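Local coordinates for protein UDP-glucose 6-dehydrogenase (Pyrobaculum islandicum, PDB 3VTF) that probably catalyses the NAD-dependent, two-step oxidation of UDP-glucose to UDP-glucuronate, consuming two NAD molecules for each sugar nucleotide, at residues N232-L235 / A236-I239; D288-A291 / F292-G296. All coordinates share one frame; numbering follows the deposited sequence.

Contact 1 of 2, residues N232-L235 / A236-I239. With UPG (uridine-5'-diphosphate-glucose), chain B.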
ATOM      1  N   ASN A 232       6.109  -5.558   7.259  1.00 18.76           N
ATOM      2  CA  ASN A 232       7.270  -5.679   6.360  1.00 20.81           C
ATOM      3  C   ASN A 232       6.843  -6.111   4.948  1.00 21.53           C
ATOM      4  O   ASN A 232       7.396  -5.604   3.925  1.00 20.17           O
ATOM      5  CB  ASN A 232       8.283  -6.751   6.901  1.00 21.17           C
ATOM      6  CG  ASN A 232       9.368  -6.111   7.831  1.00 22.25           C
ATOM      7  OD1 ASN A 232       9.129  -5.057   8.387  1.00 21.10           O
ATOM      8  ND2 ASN A 232      10.483  -6.791   8.069  1.00 17.11           N
ATOM      9  N   VAL A 233       5.882  -7.039   4.884  1.00 17.84           N
ATOM     10  CA  VAL A 233       5.416  -7.463   3.540  1.00 18.33           C
ATOM     11  C   VAL A 233       4.652  -6.310   2.820  1.00 19.80           C
ATOM     12  O   VAL A 233       4.718  -6.144   1.609  1.00 17.30           O
ATOM     13  CB  VAL A 233       4.551  -8.713   3.635  1.00 20.06           C
ATOM     14  CG1 VAL A 233       3.960  -9.070   2.242  1.00 18.44           C
ATOM     15  CG2 VAL A 233       5.490  -9.836   4.152  1.00 18.25           C
ATOM     16  N   PHE A 234       3.907  -5.526   3.586  1.00 18.57           N
ATOM     17  CA  PHE A 234       3.216  -4.383   2.929  1.00 21.09           C
ATOM     18  C   PHE A 234       4.192  -3.343   2.373  1.00 19.21           C
ATOM     19  O   PHE A 234       3.990  -2.846   1.245  1.00 19.94           O
ATOM     20  CB  PHE A 234       2.189  -3.690   3.845  1.00 19.22           C
ATOM     21  CG  PHE A 234       1.414  -2.603   3.146  1.00 20.41           C
ATOM     22  CD1 PHE A 234       0.408  -2.932   2.237  1.00 19.82           C
ATOM     23  CD2 PHE A 234       1.764  -1.282   3.362  1.00 22.23           C
ATOM     24  CE1 PHE A 234      -0.263  -1.910   1.550  1.00 18.78           C
ATOM     25  CE2 PHE A 234       1.107  -0.252   2.673  1.00 23.00           C
ATOM     26  CZ  PHE A 234       0.121  -0.562   1.790  1.00 19.55           C
ATOM     27  N   LEU A 235       5.278  -3.073   3.092  1.00 18.92           N
ATOM     28  CA  LEU A 235       6.324  -2.184   2.536  1.00 17.94           C
ATOM     29  C   LEU A 235       6.956  -2.764   1.272  1.00 19.87           C
ATOM     30  O   LEU A 235       7.205  -2.043   0.280  1.00 18.29           O
ATOM     31  CB  LEU A 235       7.386  -1.873   3.565  1.00 18.53           C
ATOM     32  CG  LEU A 235       6.814  -1.046   4.767  1.00 20.42           C
ATOM     33  CD1 LEU A 235       7.710  -1.116   6.008  1.00 23.21           C
ATOM     34  CD2 LEU A 235       6.586   0.424   4.365  1.00 21.57           C
ATOM     35  N   ALA A 236       7.274  -4.058   1.315  1.00 18.76           N
ATOM     36  CA  ALA A 236       7.808  -4.725   0.131  1.00 19.65           C
ATOM     37  C   ALA A 236       6.815  -4.646  -1.031  1.00 17.86           C
ATOM     38  O   ALA A 236       7.214  -4.455  -2.193  1.00 19.18           O
ATOM     39  CB  ALA A 236       8.168  -6.206   0.490  1.00 19.76           C
ATOM     40  N   LEU A 237       5.514  -4.748  -0.705  1.00 18.27           N
ATOM     41  CA  LEU A 237       4.444  -4.681  -1.678  1.00 19.28           C
ATOM     42  C   LEU A 237       4.406  -3.283  -2.315  1.00 20.07           C
ATOM     43  O   LEU A 237       4.154  -3.162  -3.542  1.00 17.00           O
ATOM     44  CB  LEU A 237       3.075  -5.018  -1.012  1.00 19.77           C
ATOM     45  CG  LEU A 237       1.755  -4.813  -1.710  1.00 21.43           C
ATOM     46  CD1 LEU A 237       0.521  -5.441  -1.012  1.00 20.41           C
ATOM     47  CD2 LEU A 237       1.459  -3.332  -1.660  1.00 33.57           C
ATOM     48  N   LYS A 238       4.564  -2.222  -1.507  1.00 16.98           N
ATOM     49  CA  LYS A 238       4.597  -0.867  -2.137  1.00 19.20           C
ATOM     50  C   LYS A 238       5.693  -0.778  -3.109  1.00 17.28           C
ATOM     51  O   LYS A 238       5.482  -0.129  -4.151  1.00 19.09           O
ATOM     52  CB  LYS A 238       4.765   0.282  -1.113  1.00 20.22           C
ATOM     53  CG  LYS A 238       3.695   0.203  -0.010  1.00 24.50           C
ATOM     54  CD  LYS A 238       3.408   1.484   0.859  1.00 29.65           C
ATOM     55  CE  LYS A 238       3.543   2.839   0.133  1.00 29.70           C
ATOM     56  NZ  LYS A 238       3.160   4.028   1.042  1.00 21.42           N
ATOM     57  N   ILE A 239       6.894  -1.277  -2.750  1.00 15.72           N
ATOM     58  CA  ILE A 239       8.045  -1.212  -3.646  1.00 16.48           C
ATOM     59  C   ILE A 239       7.743  -1.995  -4.973  1.00 19.12           C
ATOM     60  O   ILE A 239       7.999  -1.498  -6.089  1.00 18.12           O
ATOM     61  CB  ILE A 239       9.284  -1.798  -2.949  1.00 17.28           C
ATOM     62  CG1 ILE A 239       9.654  -0.908  -1.728  1.00 19.09           C
ATOM     63  CG2 ILE A 239      10.494  -1.807  -3.859  1.00 17.78           C
ATOM     64  CD1 ILE A 239      10.709  -1.537  -0.832  1.00 17.08           C
TER
HETATM   65  N1  UPG B1001      13.841   0.213  -1.087  1.00 23.90           N
HETATM   66  C2  UPG B1001      13.355   0.398  -2.415  1.00 23.29           C
HETATM   67  N3  UPG B1001      12.473   1.372  -2.651  1.00 22.31           N
HETATM   68  C4  UPG B1001      11.986   2.137  -1.602  1.00 24.34           C
HETATM   69  C5  UPG B1001      12.427   1.967  -0.243  1.00 23.78           C
HETATM   70  C6  UPG B1001      13.353   0.927  -0.028  1.00 22.90           C
HETATM   71  O2  UPG B1001      13.762  -0.320  -3.383  1.00 22.06           O
HETATM   72  O4  UPG B1001      11.104   3.021  -1.866  1.00 22.33           O
HETATM   73  C1C UPG B1001      14.794  -0.909  -0.923  1.00 22.68           C
HETATM   74  C2C UPG B1001      16.057  -0.417  -0.242  1.00 25.70           C
HETATM   75  O2C UPG B1001      17.035   0.035  -1.175  1.00 23.54           O
HETATM   76  C3C UPG B1001      16.542  -1.684   0.497  1.00 25.06           C
HETATM   77  C4C UPG B1001      15.253  -2.419   0.864  1.00 21.74           C
HETATM   78  O4C UPG B1001      14.222  -1.781   0.079  1.00 23.46           O
HETATM   79  O3C UPG B1001      17.216  -2.556  -0.450  1.00 24.60           O
HETATM   80  C5C UPG B1001      14.875  -2.294   2.360  1.00 26.48           C
HETATM   81  O5C UPG B1001      15.095  -0.933   2.749  1.00 26.47           O
HETATM   82  PA  UPG B1001      14.801  -0.471   4.344  1.00 30.73           P
HETATM   83  O1A UPG B1001      13.289  -0.651   4.694  1.00 25.13           O
HETATM   84  O2A UPG B1001      15.568   0.851   4.603  1.00 33.07           O
HETATM   85  O3A UPG B1001      15.803  -1.501   5.072  1.00 29.60           O
HETATM   86  PB  UPG B1001      15.675  -2.367   6.461  1.00 31.34           P
HETATM   87  O1B UPG B1001      16.772  -1.897   7.381  1.00 32.13           O
HETATM   88  O2B UPG B1001      15.823  -3.750   5.780  1.00 33.54           O
HETATM   89  O3B UPG B1001      14.311  -2.058   7.228  1.00 28.67           O
HETATM   90  C1' UPG B1001      13.163  -2.951   7.100  1.00 28.03           C
HETATM   91  C2' UPG B1001      11.946  -2.170   7.545  1.00 26.37           C
HETATM   92  C3' UPG B1001      12.038  -1.972   9.078  1.00 27.25           C
HETATM   93  C4' UPG B1001      12.152  -3.373   9.724  1.00 28.37           C
HETATM   94  C5' UPG B1001      13.524  -4.007   9.263  1.00 27.96           C
HETATM   95  C6' UPG B1001      13.822  -5.440   9.759  1.00 27.79           C
HETATM   96  O2' UPG B1001      12.209  -0.893   6.843  1.00 25.44           O
HETATM   97  O3' UPG B1001      10.854  -1.313   9.482  1.00 25.38           O
HETATM   98  O4' UPG B1001      12.236  -3.171  11.152  1.00 29.95           O
HETATM   99  O5' UPG B1001      13.325  -4.167   7.830  1.00 31.91           O
HETATM  100  O6' UPG B1001      12.579  -6.155   9.963  1.00 23.12           O

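Contact 2 of 2, residues D288-A291 / F292-G296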
ATOM      1  N   ASP A 288      11.669 -12.244   4.869  1.00 20.60           N
ATOM      2  CA  ASP A 288      10.344 -12.214   5.606  1.00 22.54           C
ATOM      3  C   ASP A 288       9.208 -12.422   4.671  1.00 20.03           C
ATOM      4  O   ASP A 288       8.201 -12.967   5.031  1.00 21.18           O
ATOM      5  CB  ASP A 288      10.110 -10.873   6.375  1.00 21.77           C
ATOM      6  CG  ASP A 288      11.142 -10.706   7.526  1.00 25.09           C
ATOM      7  OD1 ASP A 288      11.629 -11.731   8.027  1.00 26.29           O
ATOM      8  OD2 ASP A 288      11.443  -9.557   7.968  1.00 25.71           O
ATOM      9  N   THR A 289       9.314 -11.891   3.456  1.00 17.02           N
ATOM     10  CA  THR A 289       8.232 -12.075   2.507  1.00 19.41           C
ATOM     11  C   THR A 289       8.092 -13.580   2.131  1.00 19.18           C
ATOM     12  O   THR A 289       6.989 -14.100   2.041  1.00 18.19           O
ATOM     13  CB  THR A 289       8.446 -11.213   1.186  1.00 18.41           C
ATOM     14  OG1 THR A 289       8.453  -9.803   1.589  1.00 20.93           O
ATOM     15  CG2 THR A 289       7.266 -11.375   0.209  1.00 16.61           C
ATOM     16  N   LEU A 290       9.230 -14.194   1.864  1.00 19.25           N
ATOM     17  CA  LEU A 290       9.268 -15.629   1.543  1.00 20.16           C
ATOM     18  C   LEU A 290       8.741 -16.433   2.775  1.00 19.64           C
ATOM     19  O   LEU A 290       7.936 -17.303   2.630  1.00 19.11           O
ATOM     20  CB  LEU A 290      10.729 -16.026   1.248  1.00 20.17           C
ATOM     21  CG  LEU A 290      10.903 -17.543   0.838  1.00 22.91           C
ATOM     22  CD1 LEU A 290       9.929 -17.820  -0.282  1.00 20.75           C
ATOM     23  CD2 LEU A 290      12.370 -17.746   0.374  1.00 25.09           C
ATOM     24  N   ALA A 291       9.200 -16.099   3.982  1.00 18.30           N
ATOM     25  CA  ALA A 291       8.656 -16.796   5.209  1.00 18.41           C
ATOM     26  C   ALA A 291       7.169 -16.646   5.325  1.00 19.18           C
ATOM     27  O   ALA A 291       6.424 -17.573   5.757  1.00 17.97           O
ATOM     28  CB  ALA A 291       9.410 -16.335   6.514  1.00 14.23           C
ATOM     29  N   PHE A 292       6.660 -15.439   4.990  1.00 19.09           N
ATOM     30  CA  PHE A 292       5.206 -15.220   5.091  1.00 18.08           C
ATOM     31  C   PHE A 292       4.448 -16.060   4.115  1.00 17.63           C
ATOM     32  O   PHE A 292       3.403 -16.673   4.436  1.00 20.56           O
ATOM     33  CB  PHE A 292       4.924 -13.689   4.839  1.00 18.11           C
ATOM     34  CG  PHE A 292       3.546 -13.267   5.158  1.00 17.92           C
ATOM     35  CD1 PHE A 292       3.041 -13.379   6.473  1.00 21.33           C
ATOM     36  CD2 PHE A 292       2.746 -12.628   4.195  1.00 22.85           C
ATOM     37  CE1 PHE A 292       1.749 -12.925   6.809  1.00 21.20           C
ATOM     38  CE2 PHE A 292       1.436 -12.208   4.498  1.00 23.98           C
ATOM     39  CZ  PHE A 292       0.948 -12.332   5.838  1.00 22.99           C
ATOM     40  N   ILE A 293       4.995 -16.156   2.894  1.00 17.90           N
ATOM     41  CA  ILE A 293       4.340 -16.983   1.879  1.00 19.70           C
ATOM     42  C   ILE A 293       4.318 -18.473   2.375  1.00 18.09           C
ATOM     43  O   ILE A 293       3.295 -19.138   2.259  1.00 18.88           O
ATOM     44  CB  ILE A 293       5.161 -16.888   0.557  1.00 17.84           C
ATOM     45  CG1 ILE A 293       4.928 -15.510  -0.107  1.00 17.23           C
ATOM     46  CG2 ILE A 293       4.664 -17.936  -0.479  1.00 20.68           C
ATOM     47  CD1 ILE A 293       6.027 -15.158  -1.184  1.00 19.26           C
ATOM     48  N   ARG A 294       5.491 -18.948   2.805  1.00 17.27           N
ATOM     49  CA  ARG A 294       5.662 -20.387   3.219  1.00 22.49           C
ATOM     50  C   ARG A 294       4.776 -20.683   4.442  1.00 25.11           C
ATOM     51  O   ARG A 294       4.175 -21.742   4.533  1.00 22.87           O
ATOM     52  CB  ARG A 294       7.078 -20.671   3.578  1.00 22.13           C
ATOM     53  CG  ARG A 294       8.010 -20.657   2.333  1.00 22.67           C
ATOM     54  CD  ARG A 294       7.640 -21.794   1.345  1.00 30.97           C
ATOM     55  NE  ARG A 294       8.593 -21.733   0.228  1.00 27.84           N
ATOM     56  CZ  ARG A 294       8.275 -21.377  -0.997  1.00 29.29           C
ATOM     57  NH1 ARG A 294       7.029 -21.085  -1.318  1.00 30.20           N
ATOM     58  NH2 ARG A 294       9.234 -21.311  -1.919  1.00 31.10           N
ATOM     59  N   PHE A 295       4.687 -19.726   5.363  1.00 21.41           N
ATOM     60  CA  PHE A 295       3.821 -19.903   6.537  1.00 22.40           C
ATOM     61  C   PHE A 295       2.361 -19.993   6.109  1.00 24.37           C
ATOM     62  O   PHE A 295       1.638 -20.899   6.541  1.00 22.55           O
ATOM     63  CB  PHE A 295       4.024 -18.687   7.532  1.00 23.27           C
ATOM     64  CG  PHE A 295       3.194 -18.812   8.796  1.00 23.45           C
ATOM     65  CD1 PHE A 295       3.419 -19.861   9.687  1.00 24.36           C
ATOM     66  CD2 PHE A 295       2.169 -17.935   9.046  1.00 21.18           C
ATOM     67  CE1 PHE A 295       2.678 -19.989  10.884  1.00 25.24           C
ATOM     68  CE2 PHE A 295       1.404 -18.054  10.194  1.00 25.31           C
ATOM     69  CZ  PHE A 295       1.653 -19.078  11.134  1.00 23.81           C
ATOM     70  N   GLY A 296       1.878 -19.062   5.251  1.00 20.48           N
ATOM     71  CA  GLY A 296       0.490 -19.143   4.780  1.00 20.16           C
ATOM     72  C   GLY A 296       0.271 -20.482   3.998  1.00 23.03           C
ATOM     73  O   GLY A 296      -0.769 -21.161   4.160  1.00 21.76           O
TER

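Contact 1 of 2, residues N232-L235 / A236-I239
Lys238 NZ is hydrogen-bonded to three carbonyl oxygens, those of His272, Gly270 and, across the dimer interface, Arg268 of the second subunit, while its stem lies on the ring of Phe234, one helical turn earlier. The ammonium also makes a cation-pi contact with Phe274 of its own chain. Lysine suits this place because its stem is greasy and its end charged. CG sits off-centre, 4.2 Å from the centroid of the Phe234 ring, in a CH-pi contact. CD comes closer, 3.4 Å from Phe234 CE2. A bend at chi3 (34°) then turns the chain toward the carbonyls.

Phe234 is placed for this by its first torsion, which sets CG opposite the backbone N (chi1 -176°). Its CE1 also meets Leu237 CD2 at 3.9 Å, obliquely, and Phe274 of the second subunit packs edge-to-face with it.

This is a buried turn of helix 221-251 in the central domain, regularly bonded, as by Leu237 N to Val233 O at 2.8 Å. Another flank serves the ligand. Asn232 ND2 gives UDP-glucose O6' a nearly straight bond of 2.9 Å (167°) and also binds Asp288, while OD1 accepts from Lys228. Ile239 CD1 lies 3.6 Å from uracil N1.

The three carbonyls probably stabilise a buried positive charge on Lys238, and the amide of Asn232, gripped by three partners, is probably fixed in the orientation in which it meets the sugar hydroxyl.

Contact 2 of 2, residues D288-A291 / F292-G296
The guanidinium of Arg294 has the methyl CD1 of Leu290 over one face, 3.8 Å above its plane and displaced toward the rim. Of the guanidinium atoms NH2 is nearest, 3.9 Å from Leu290 CD1. The nitrogens have polar partners elsewhere: NE donates to the backbone oxygen of Asp112, and NH1 forms a salt bridge with Glu297. Leucine fits here because a methyl can lie on the weakly hydrated flat of the cation without competing for its N-H groups. Arg294 gets there through a chain bent at chi2 (-64°), which folds the group back toward the preceding turn.

The rings of Phe292 and Phe295 point elsewhere. Phe292 packs on Leu226, Val233, Met303 and Ser306, Phe295 on Pro147 and Pro148, and both reach Leu248 of the second subunit. Such broad apolar groups suit positions where a helix meets several partners at once.

Between the turns Ile293 spreads over the carbonyl of Thr289, with CG1 3.3 Å from Thr289 O, and its CD1 lies 4.2 Å from Thr289 CG2. The hydroxyl of Thr289 is bonded to Phe285 O.

Arg294 N bonds to Leu290 O at 3.0 Å with an N-H...O angle of 169°. This is a canonical alpha helix, with a buried face toward the neighbouring helices and a partly exposed side holding Leu290, Arg294 and Phe295. It follows directly on Cys284, the predicted nucleophile, and its Asp288, with nearest side-chain atoms about 4 Å from the bound UDP-glucose, acts as a second-shell residue of the substrate site, positioning Asn232.

How the contacts relate
Both contacts belong to the helical central domain, with their centres 13 Å apart. Contact 1 comes first along the chain, midway in the long helix 221-251, and contact 2 follows in the shorter helix 285-298. The two helices touch directly: Val233 CG2 lies 3.9 Å from Thr289 CA, and Ala236 CB is 3.8 Å from Thr289 OG1, where the small Ala236 and Thr289 let the helices pack closely. Beside the ligand, Asn232 ND2 and Asp288 OD2, 2.9 Å apart in a probable hydrogen bond, join them. Helix 304-328 packs against both contacts. Each also touches the second subunit, so the same helices border both the ligand and the subunit interface, consistent with a link between the two.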